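Local coordinates for macrolide 2'-phosphotransferase MphH (Brachybacterium faecium, PDB 5UXD), which probably transfers a phosphate from a guanosine nucleotide to the 2'-hydroxyl of macrolide antibiotics, and is captured here with azithromycin bound, at residues Pro4-Ala9 with Asp34-Phe39; His17-Asp22 with Gly46-Arg51; Pro81-Arg84 with Leu90-Tyr93; Leu194-Gly197 with Ala202-Leu205. One frame throughout, in Å; residues are numbered along the deposited sequence. Where two conformers were deposited one is given.

Contact 1 of 4, residues Pro4-Ala9 with Asp34-Phe39; sequences PEDLDA and DFRVAF
The carboxylate of Asp6 and the guanidinium of Arg36 meet edge to edge, their planes only 13° apart. Neither group lies on a face of the other. The Arg36 guanidinium uses its NH1-NH2 end, so the grip is end-on, with one nitrogen for each oxygen. Arg36 NH1 donates to Asp6 OD1 at 2.7 Å, and Arg36 NH2 donates to Asp6 OD2 at 2.7 Å. Both bonds are nearly straight. Each oxygen accepts its hydrogen bond through the syn lone pair, and both oxygens sit in the guanidinium plane. Pro4 CB approaches the same group obliquely, 3.8 Å from Arg36 NH2.

The two side chains come from opposite directions. Arg36 runs extended from CG to NE and reaches out from strand 35-42. That strand belongs to the antiparallel sheet of the N-terminal lobe in this kinase-like fold. Asp6 stands at the N-cap position of helix 7-16, but its side chain does not cap the helix. Its CG sits between the backbone N and the carbonyl carbon (chi1 62°), and the carboxylate turns to Arg36. The salt bridge ties the start of the helix to the sheet. Arg36 NE has a second acidic partner, Glu30, which binds GDP in another structure of this protein. Two carboxylates thus restrain the guanidinium, one at NE and one at its far end. Leu10 of the helix touches both Pro4 and Arg36.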
# COMPACT_ATOMS: atom_id res chain seq x y z
N PRO A 4 13.21 15.44 -19.09
CA PRO A 4 14.15 14.39 -19.47
C PRO A 4 14.91 14.73 -20.74
O PRO A 4 14.42 15.42 -21.63
CB PRO A 4 13.24 13.18 -19.69
CG PRO A 4 11.97 13.79 -20.18
CD PRO A 4 11.83 15.11 -19.47
N GLU A 5 16.14 14.21 -20.81
CA GLU A 5 16.96 14.42 -22.00
C GLU A 5 16.58 13.49 -23.14
O GLU A 5 16.81 13.82 -24.31
CB GLU A 5 18.44 14.24 -21.68
CG GLU A 5 19.03 15.35 -20.85
CD GLU A 5 20.42 15.02 -20.38
OE1 GLU A 5 21.33 14.89 -21.23
OE2 GLU A 5 20.60 14.88 -19.15
N ASP A 6 16.02 12.31 -22.83
CA ASP A 6 15.50 11.40 -23.86
C ASP A 6 14.02 11.66 -24.17
O ASP A 6 13.22 10.72 -24.31
CB ASP A 6 15.74 9.96 -23.44
CG ASP A 6 15.02 9.59 -22.15
OD1 ASP A 6 14.69 8.40 -21.99
OD2 ASP A 6 14.78 10.48 -21.31
N LEU A 7 13.65 12.93 -24.30
CA LEU A 7 12.26 13.28 -24.59
C LEU A 7 11.76 12.60 -25.85
O LEU A 7 10.63 12.09 -25.88
CB LEU A 7 12.12 14.80 -24.70
CG LEU A 7 10.76 15.33 -25.13
CD1 LEU A 7 9.67 14.84 -24.18
CD2 LEU A 7 10.77 16.86 -25.19
N ASP A 8 12.58 12.58 -26.91
CA ASP A 8 12.12 12.04 -28.19
C ASP A 8 11.86 10.55 -28.10
O ASP A 8 10.87 10.05 -28.65
CB ASP A 8 13.16 12.32 -29.28
CG ASP A 8 12.95 13.66 -29.95
OD1 ASP A 8 12.03 14.40 -29.55
OD2 ASP A 8 13.73 13.99 -30.86
N ALA A 9 12.73 9.81 -27.42
CA ALA A 9 12.50 8.38 -27.23
C ALA A 9 11.21 8.12 -26.45
O ALA A 9 10.49 7.16 -26.75
CB ALA A 9 13.70 7.74 -26.53
N ASP A 34 11.84 -0.10 -9.57
CA ASP A 34 11.25 -1.03 -10.53
C ASP A 34 10.70 -0.37 -11.78
O ASP A 34 10.61 -1.04 -12.82
CB ASP A 34 10.14 -1.85 -9.86
CG ASP A 34 10.69 -2.87 -8.89
OD1 ASP A 34 11.93 -3.04 -8.85
OD2 ASP A 34 9.89 -3.50 -8.16
N PHE A 35 10.32 0.90 -11.72
CA PHE A 35 9.75 1.58 -12.87
C PHE A 35 10.34 2.98 -12.99
O PHE A 35 10.66 3.63 -11.99
CB PHE A 35 8.23 1.72 -12.79
CG PHE A 35 7.49 0.42 -12.71
CD1 PHE A 35 7.36 -0.24 -11.51
CD2 PHE A 35 6.89 -0.12 -13.83
CE1 PHE A 35 6.67 -1.43 -11.43
CE2 PHE A 35 6.20 -1.31 -13.77
CZ PHE A 35 6.09 -1.96 -12.56
N ARG A 36 10.49 3.43 -14.22
CA ARG A 36 10.65 4.84 -14.52
C ARG A 36 9.26 5.41 -14.76
O ARG A 36 8.43 4.76 -15.39
CB ARG A 36 11.54 5.03 -15.74
CG ARG A 36 12.13 6.40 -15.90
CD ARG A 36 12.93 6.47 -17.18
NE ARG A 36 13.33 7.84 -17.48
CZ ARG A 36 13.73 8.26 -18.68
NH1 ARG A 36 13.78 7.40 -19.69
NH2 ARG A 36 14.07 9.52 -18.85
N VAL A 37 8.98 6.59 -14.22
CA VAL A 37 7.65 7.18 -14.30
C VAL A 37 7.73 8.52 -15.03
O VAL A 37 8.62 9.33 -14.75
CB VAL A 37 7.03 7.37 -12.90
CG1 VAL A 37 5.69 8.09 -13.01
CG2 VAL A 37 6.89 6.02 -12.19
N ALA A 38 6.81 8.74 -15.97
CA ALA A 38 6.70 10.01 -16.66
C ALA A 38 5.27 10.54 -16.59
O ALA A 38 4.30 9.77 -16.55
CB ALA A 38 7.14 9.91 -18.13
N PHE A 39 5.15 11.87 -16.57
CA PHE A 39 3.88 12.57 -16.60
C PHE A 39 3.87 13.51 -17.80
O PHE A 39 4.83 14.25 -18.01
CB PHE A 39 3.64 13.39 -15.33
CG PHE A 39 3.94 12.64 -14.06
CD1 PHE A 39 2.97 11.86 -13.47
CD2 PHE A 39 5.19 12.73 -13.47
CE1 PHE A 39 3.24 11.18 -12.30
CE2 PHE A 39 5.46 12.05 -12.29
CZ PHE A 39 4.49 11.27 -11.71

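Contact 2 of 4, residues His17-Asp22 with Gly46-Arg51; sequences HGLDLD and GDWVLR. With ZIT (azithromycin), chain I.
Leu19 sets CD1 over one face of the Trp48 indole. From CB the chain heads toward strand 47-53, with CG anti to the backbone N (chi1 -179°). At CG it forks. CD1 drops onto the ring and lies 3.5 Å from Trp48 CE2, close also to Trp48 NE1. It is 3.6 Å from the centroid of the five-membered ring and only 17° off the normal, a clear CH-pi contact. CD2 lies just beyond the rim on the same side, 3.9 Å from both Trp48 CD2 and Trp48 CE3. CD1 thus carries the face contact and CD2 flanks the rim.

Beside this pair, Leu21 and Leu50 reach toward each other tip to tip. Leu21 CD1 comes to 4.0 Å from Leu50 CD2 and is about as near to Leu50 CD1. Leu50 has two conformers, so this contact holds for one of them and is less certain. Ala14 of helix 7-16 touches Leu19, Leu21 and Leu50, and so packs into the same apolar layer.

Gly18, with positive phi, is the C-prime residue of the Schellman motif that ends helix 7-16. Past the leucines, Asp22 OD2 approaches azithromycin, 3.6 Å from its methyl C21. This drug copy also meets residues Ala42 to Gly45. The whole is an apolar layer between an N-terminal helix and the antiparallel sheet, in the N-terminal lobe of a kinase-like phosphotransferase.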
# COMPACT_ATOMS: atom_id res chain seq x y z
N HIS A 17 2.13 3.33 -29.01
CA HIS A 17 1.01 2.70 -28.32
C HIS A 17 -0.27 3.52 -28.41
O HIS A 17 -1.22 3.28 -27.66
CB HIS A 17 1.41 2.43 -26.87
CG HIS A 17 2.44 1.36 -26.74
ND1 HIS A 17 2.12 0.02 -26.76
CD2 HIS A 17 3.79 1.43 -26.66
CE1 HIS A 17 3.23 -0.69 -26.66
NE2 HIS A 17 4.26 0.14 -26.60
N GLY A 18 -0.33 4.46 -29.35
CA GLY A 18 -1.52 5.25 -29.59
C GLY A 18 -1.70 6.47 -28.72
O GLY A 18 -2.77 7.08 -28.77
N LEU A 19 -0.68 6.87 -27.95
CA LEU A 19 -0.80 8.01 -27.03
C LEU A 19 0.10 9.15 -27.52
O LEU A 19 1.33 9.04 -27.49
CB LEU A 19 -0.47 7.57 -25.60
CG LEU A 19 -0.58 8.65 -24.53
CD1 LEU A 19 -2.01 9.12 -24.43
CD2 LEU A 19 -0.09 8.09 -23.18
N ASP A 20 -0.54 10.23 -27.95
CA ASP A 20 0.13 11.38 -28.55
C ASP A 20 0.26 12.46 -27.48
O ASP A 20 -0.74 13.04 -27.05
CB ASP A 20 -0.66 11.89 -29.75
CG ASP A 20 -0.82 10.83 -30.85
OD1 ASP A 20 0.11 10.02 -31.04
OD2 ASP A 20 -1.88 10.82 -31.52
N LEU A 21 1.50 12.73 -27.06
CA LEU A 21 1.79 13.61 -25.93
C LEU A 21 2.41 14.93 -26.37
O LEU A 21 3.15 15.01 -27.35
CB LEU A 21 2.74 12.92 -24.95
CG LEU A 21 2.28 11.59 -24.33
CD1 LEU A 21 3.40 10.97 -23.48
CD2 LEU A 21 1.01 11.77 -23.52
N ASP A 22 2.11 15.98 -25.61
CA ASP A 22 2.74 17.29 -25.76
C ASP A 22 4.07 17.23 -25.02
O ASP A 22 4.11 17.26 -23.79
CB ASP A 22 1.83 18.38 -25.20
CG ASP A 22 2.46 19.76 -25.25
OD1 ASP A 22 3.49 19.98 -25.94
OD2 ASP A 22 1.89 20.67 -24.61
N GLY A 46 -5.71 15.91 -21.91
CA GLY A 46 -5.76 15.07 -20.72
C GLY A 46 -4.38 14.80 -20.13
O GLY A 46 -3.39 14.68 -20.85
N ASP A 47 -4.33 14.71 -18.80
CA ASP A 47 -3.10 14.41 -18.09
C ASP A 47 -2.91 12.90 -17.96
O ASP A 47 -3.85 12.17 -17.65
CB ASP A 47 -3.10 15.04 -16.70
CG ASP A 47 -3.06 16.56 -16.75
OD1 ASP A 47 -3.79 17.20 -15.96
OD2 ASP A 47 -2.29 17.11 -17.57
N TRP A 48 -1.66 12.45 -18.16
CA TRP A 48 -1.34 11.04 -18.22
C TRP A 48 -0.16 10.72 -17.30
O TRP A 48 0.71 11.57 -17.06
CB TRP A 48 -1.00 10.60 -19.66
CG TRP A 48 -2.22 10.40 -20.51
CD1 TRP A 48 -2.91 11.34 -21.20
CD2 TRP A 48 -2.90 9.15 -20.73
NE1 TRP A 48 -3.98 10.76 -21.84
CE2 TRP A 48 -4.00 9.42 -21.56
CE3 TRP A 48 -2.68 7.84 -20.30
CZ2 TRP A 48 -4.87 8.43 -22.00
CZ3 TRP A 48 -3.55 6.84 -20.73
CH2 TRP A 48 -4.64 7.15 -21.56
N VAL A 49 -0.16 9.50 -16.79
CA VAL A 49 0.98 8.91 -16.09
C VAL A 49 1.50 7.74 -16.92
O VAL A 49 0.72 6.92 -17.41
CB VAL A 49 0.59 8.44 -14.67
CG1 VAL A 49 1.80 7.86 -13.93
CG2 VAL A 49 -0.04 9.58 -13.89
N LEU A 50 2.82 7.67 -17.07
CA LEU A 50 3.46 6.58 -17.79
C LEU A 50 4.38 5.84 -16.83
O LEU A 50 5.15 6.46 -16.10
CB LEU A 50 4.26 7.11 -18.99
CG LEU A 50 3.40 7.61 -20.16
CD1 LEU A 50 2.88 9.03 -19.90
CD2 LEU A 50 4.18 7.56 -21.47
N ARG A 51 4.26 4.51 -16.81
CA ARG A 51 5.13 3.66 -16.00
C ARG A 51 5.96 2.80 -16.94
O ARG A 51 5.39 2.05 -17.75
CB ARG A 51 4.33 2.78 -15.03
CG ARG A 51 3.42 3.56 -14.11
CD ARG A 51 2.57 2.60 -13.27
NE ARG A 51 3.36 1.91 -12.25
CZ ARG A 51 3.08 0.69 -11.79
NH1 ARG A 51 2.05 0.00 -12.27
NH2 ARG A 51 3.85 0.14 -10.86
C1 ZIT I . -1.61 25.56 -23.03
C2 ZIT I . -2.95 25.06 -22.39
C3 ZIT I . -4.10 25.07 -23.39
C4 ZIT I . -3.87 24.29 -24.74
C5 ZIT I . -4.09 22.76 -24.63
C6 ZIT I . -3.18 21.94 -25.54
C7 ZIT I . -3.54 22.09 -27.03
C8 ZIT I . -2.44 21.48 -27.96
C9 ZIT I . -1.53 22.60 -28.54
N10 ZIT I . -0.48 23.05 -27.49
C11 ZIT I . -0.22 24.47 -27.58
C12 ZIT I . 0.13 25.05 -26.20
C13 ZIT I . -0.15 26.54 -26.05
C14 ZIT I . -0.33 26.90 -24.58
C15 ZIT I . -0.16 28.39 -24.37
C16 ZIT I . -0.36 28.72 -22.86
C17 ZIT I . -2.70 23.74 -21.74
C18 ZIT I . -4.81 24.90 -25.75
C19 ZIT I . -3.33 20.46 -25.15
C20 ZIT I . -3.08 20.78 -29.06
C21 ZIT I . 0.74 22.24 -27.62
C22 ZIT I . 0.88 24.76 -28.59
C23 ZIT I . -1.38 26.97 -26.87
O1 ZIT I . -0.54 25.16 -22.60
O6 ZIT I . -1.84 22.34 -25.32
O12 ZIT I . 1.49 24.84 -25.92
O13 ZIT I . 1.00 27.27 -26.51
O14 ZIT I . -1.65 26.55 -24.16
C1A ZIT I . -6.33 22.41 -23.83
C2A ZIT I . -7.61 21.72 -24.23
C3A ZIT I . -8.59 21.73 -23.12
C4A ZIT I . -8.03 21.15 -21.89
C5A ZIT I . -6.72 21.85 -21.50
C6A ZIT I . -6.10 21.23 -20.32
C7A ZIT I . -10.85 21.05 -22.62
C8A ZIT I . -9.55 19.66 -24.00
O1A ZIT I . -5.43 22.37 -24.92
O2A ZIT I . -8.18 22.40 -25.36
N3A ZIT I . -9.82 21.05 -23.61
O5A ZIT I . -5.75 21.83 -22.61
C1B ZIT I . -5.18 27.14 -22.74
C2B ZIT I . -5.13 28.64 -22.95
C3B ZIT I . -6.17 29.19 -23.89
C4B ZIT I . -7.52 28.57 -23.69
C5B ZIT I . -7.42 27.07 -23.80
C6B ZIT I . -8.78 26.42 -23.68
C7B ZIT I . -6.25 30.75 -23.66
C8B ZIT I . -4.51 29.33 -25.64
O1B ZIT I . -4.44 26.45 -23.72
O3B ZIT I . -5.80 28.91 -25.25
O4B ZIT I . -8.45 29.06 -24.68
O5B ZIT I . -6.57 26.57 -22.71

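Contact 3 of 4, residues Pro81-Arg84 with Leu90-Tyr93; sequences PDWR and LIAY
Arg84 N donates to Ala92 O at 3.0 Å, in a weak bond bent to 132°. It is the single hydrogen bond between the two segments. Near it, Asp82 O lies 3.1 Å from Tyr93 CB, so the Asp82 carbonyl packs tightly against the base of the Tyr93 side chain. Within 81-84, Arg84 NE makes a salt bridge to Asp82 OD2. At 2.5 Å between Arg84 NE and Asp82 OD2 it is unusually short, and its exact geometry is doubtful.

Aromatic rings carry the rest. Ile91 CG2 lies over the middle of the Trp83 indole, near the shared CD2-CE2 bond, 3.7 Å from the centroid of the six-membered ring, as a CH-pi contact. Tyr93 has CG between its backbone N and carbonyl carbon (chi1 53°), which swings its ring alongside Pro81 and Trp83. Pro81 CB lies over one face of the Tyr93 ring, 3.9 Å from the centroid. The Trp83 and Tyr93 rings point the same way and are tilted by 20°, but they are slid apart and barely overlap. The closest atoms are Trp83 CD1 and Tyr93 CD1, 3.5 Å apart.

Trp83 also packs on Leu69 and Glu65 of helix 59-72. Tyr93, which binds GDP in another structure of this protein, and Trp83 both touch Arg51, another GDP-binding residue. With one weak bond between the segments, cohesion rests mainly on the CH-pi and apolar contacts. The contact is therefore mainly apolar, and places Tyr93 against the 81-84 loop.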
# COMPACT_ATOMS: atom_id res chain seq x y z
N PRO A 81 -6.33 3.73 -10.49
CA PRO A 81 -5.77 3.86 -11.84
C PRO A 81 -6.51 3.01 -12.87
O PRO A 81 -6.91 1.88 -12.60
CB PRO A 81 -4.33 3.39 -11.66
CG PRO A 81 -4.00 3.81 -10.26
CD PRO A 81 -5.27 3.60 -9.47
N ASP A 82 -6.70 3.59 -14.05
CA ASP A 82 -7.41 2.97 -15.17
C ASP A 82 -6.39 2.73 -16.28
O ASP A 82 -6.15 3.60 -17.12
CB ASP A 82 -8.56 3.87 -15.63
CG ASP A 82 -9.24 3.37 -16.90
OD1 ASP A 82 -9.24 2.15 -17.14
OD2 ASP A 82 -9.79 4.22 -17.64
N TRP A 83 -5.79 1.54 -16.29
CA TRP A 83 -4.69 1.24 -17.20
C TRP A 83 -5.24 1.09 -18.62
O TRP A 83 -5.78 0.05 -18.98
CB TRP A 83 -3.96 -0.03 -16.78
CG TRP A 83 -3.18 0.10 -15.52
CD1 TRP A 83 -3.17 1.16 -14.66
CD2 TRP A 83 -2.27 -0.88 -14.97
NE1 TRP A 83 -2.32 0.90 -13.61
CE2 TRP A 83 -1.75 -0.34 -13.79
CE3 TRP A 83 -1.85 -2.15 -15.38
CZ2 TRP A 83 -0.84 -1.03 -12.99
CZ3 TRP A 83 -0.93 -2.83 -14.60
CH2 TRP A 83 -0.43 -2.27 -13.41
N ARG A 84 -5.10 2.13 -19.43
CA ARG A 84 -5.56 2.05 -20.80
C ARG A 84 -4.53 1.45 -21.74
O ARG A 84 -4.89 1.05 -22.86
CB ARG A 84 -5.98 3.44 -21.30
CG ARG A 84 -6.74 4.25 -20.28
CD ARG A 84 -8.23 3.97 -20.35
NE ARG A 84 -9.03 5.10 -19.90
CZ ARG A 84 -9.22 6.22 -20.60
NH1 ARG A 84 -8.67 6.35 -21.80
NH2 ARG A 84 -9.96 7.21 -20.10
N LEU A 90 5.33 -0.49 -21.56
CA LEU A 90 4.65 0.73 -21.12
C LEU A 90 3.30 0.41 -20.51
O LEU A 90 2.48 -0.26 -21.15
CB LEU A 90 4.47 1.71 -22.28
CG LEU A 90 3.60 2.95 -22.01
CD1 LEU A 90 4.34 3.94 -21.11
CD2 LEU A 90 3.16 3.61 -23.32
N ILE A 91 3.09 1.00 -19.34
CA ILE A 91 1.81 1.03 -18.66
C ILE A 91 1.39 2.50 -18.55
O ILE A 91 2.18 3.33 -18.09
CB ILE A 91 1.90 0.36 -17.27
CG1 ILE A 91 2.20 -1.14 -17.43
CG2 ILE A 91 0.63 0.64 -16.42
CD1 ILE A 91 2.76 -1.83 -16.16
N ALA A 92 0.18 2.83 -18.99
CA ALA A 92 -0.22 4.23 -19.01
C ALA A 92 -1.66 4.39 -18.54
O ALA A 92 -2.53 3.60 -18.91
CB ALA A 92 -0.08 4.84 -20.41
N TYR A 93 -1.92 5.45 -17.77
CA TYR A 93 -3.28 5.67 -17.31
C TYR A 93 -3.50 7.16 -17.05
O TYR A 93 -2.54 7.89 -16.78
CB TYR A 93 -3.58 4.86 -16.04
CG TYR A 93 -2.58 5.04 -14.92
CD1 TYR A 93 -1.46 4.23 -14.83
CD2 TYR A 93 -2.78 6.01 -13.94
CE1 TYR A 93 -0.55 4.39 -13.80
CE2 TYR A 93 -1.88 6.17 -12.91
CZ TYR A 93 -0.76 5.36 -12.85
OH TYR A 93 0.14 5.52 -11.83

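Contact 4 of 4, residues Leu194-Gly197 with Ala202-Leu205; sequences LTHG and AHTL
His196 and His203 cross at about a right angle as side chains, while their ring planes are 39° apart. This is neither a stack nor an edge-to-face pair. The ring centroids are 5.8 Å apart. Contact is made at one corner, where His196 CE1 lies 4.1 Å from His203 ND1. The nitrogen lies at the edge of the His196 ring, near its plane. The carbon approaches the His203 ring obliquely.

His196 reaches across with CG anti to its backbone N (chi1 180°). Both its nitrogens are taken. NE2 bonds to Leu215 O and must be the donor there. ND1 bonds to Glu198 N and so acts as acceptor. This pattern fixes the rotation of the ring and suggests a proton on NE2.

His203 ND1 bonds to Glu198 O. Residue 198 is thus held by its N through one histidine and by its O through the other. With ND1 engaged, His203 NE2 is probably the atom that faces the metal. His203 and Asp216 bind magnesium in another structure of this protein. Ala202 is a GDP-binding residue, also seen in a structure of this protein. Glu198 and Tyr200 line the pocket of an azithromycin molecule, about 6 Å from the His203 side chain. The loop that runs from His196 to His203 probably corresponds to the catalytic loop of the aminoglycoside-phosphotransferase-like kinases.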
# COMPACT_ATOMS: atom_id res chain seq x y z
N LEU A 194 -10.70 -8.73 1.10
CA LEU A 194 -9.74 -8.10 0.21
C LEU A 194 -9.18 -6.86 0.89
O LEU A 194 -9.94 -6.01 1.36
CB LEU A 194 -10.40 -7.71 -1.11
CG LEU A 194 -9.58 -6.82 -2.05
CD1 LEU A 194 -8.27 -7.52 -2.46
CD2 LEU A 194 -10.37 -6.43 -3.30
N THR A 195 -7.85 -6.78 0.98
CA THR A 195 -7.21 -5.65 1.63
C THR A 195 -6.24 -4.95 0.67
O THR A 195 -5.72 -5.55 -0.27
CB THR A 195 -6.44 -6.06 2.90
OG1 THR A 195 -5.32 -6.88 2.56
CG2 THR A 195 -7.36 -6.80 3.89
N HIS A 196 -6.01 -3.67 0.95
CA HIS A 196 -4.97 -2.91 0.25
C HIS A 196 -3.57 -3.25 0.76
O HIS A 196 -2.66 -3.51 -0.04
CB HIS A 196 -5.24 -1.41 0.40
CG HIS A 196 -4.23 -0.54 -0.28
ND1 HIS A 196 -2.99 -0.29 0.26
CD2 HIS A 196 -4.28 0.14 -1.45
CE1 HIS A 196 -2.31 0.50 -0.55
NE2 HIS A 196 -3.07 0.78 -1.60
N GLY A 197 -3.35 -3.19 2.08
CA GLY A 197 -2.10 -3.61 2.70
C GLY A 197 -1.16 -2.50 3.13
O GLY A 197 -0.25 -2.76 3.93
N ALA A 202 0.18 8.45 2.19
CA ALA A 202 0.98 8.51 0.97
C ALA A 202 0.36 7.73 -0.19
O ALA A 202 0.74 7.97 -1.34
CB ALA A 202 2.39 7.98 1.24
N HIS A 203 -0.56 6.81 0.09
CA HIS A 203 -1.20 6.03 -0.96
C HIS A 203 -2.64 6.47 -1.21
O HIS A 203 -3.42 5.72 -1.80
CB HIS A 203 -1.14 4.54 -0.63
CG HIS A 203 0.25 4.00 -0.66
ND1 HIS A 203 0.71 3.08 0.25
CD2 HIS A 203 1.29 4.28 -1.48
CE1 HIS A 203 1.98 2.79 -0.02
NE2 HIS A 203 2.35 3.51 -1.07
N THR A 204 -3.01 7.65 -0.74
CA THR A 204 -4.31 8.22 -1.04
C THR A 204 -4.13 9.54 -1.79
O THR A 204 -3.06 10.16 -1.77
CB THR A 204 -5.14 8.44 0.23
OG1 THR A 204 -4.56 9.50 1.01
CG2 THR A 204 -5.21 7.17 1.08
N LEU A 205 -5.18 9.95 -2.48
CA LEU A 205 -5.30 11.34 -2.89
C LEU A 205 -6.51 11.92 -2.18
O LEU A 205 -7.52 11.23 -2.01
CB LEU A 205 -5.43 11.50 -4.40
CG LEU A 205 -4.42 10.73 -5.26
CD1 LEU A 205 -4.77 10.84 -6.73
CD2 LEU A 205 -3.02 11.24 -5.00

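Overall arrangement
Contacts 1, 2 and 3 share one antiparallel sheet in the N-terminal lobe. Contacts 1 and 2 alternate along the chain, and their centres lie 11 Å apart. Strands 35-42 and 47-53 join them through a probable hydrogen bond of Ala38 O with Leu50 N. Contact 3 follows in sequence, its centre about 9 Å from that of contact 2. Strand 91-94 pairs with 47-53 there, with a probable hydrogen bond of Arg51 N to Ile91 O. Contact 4 comes last and stands apart, its centre about 18 Å from that of contact 3 and about 25 Å from those of contacts 1 and 2. It lies near the centre of the chain. The layout is consistent with a kinase-like cleft, nucleotide-binding residues on the sheet facing the metal-binding loop.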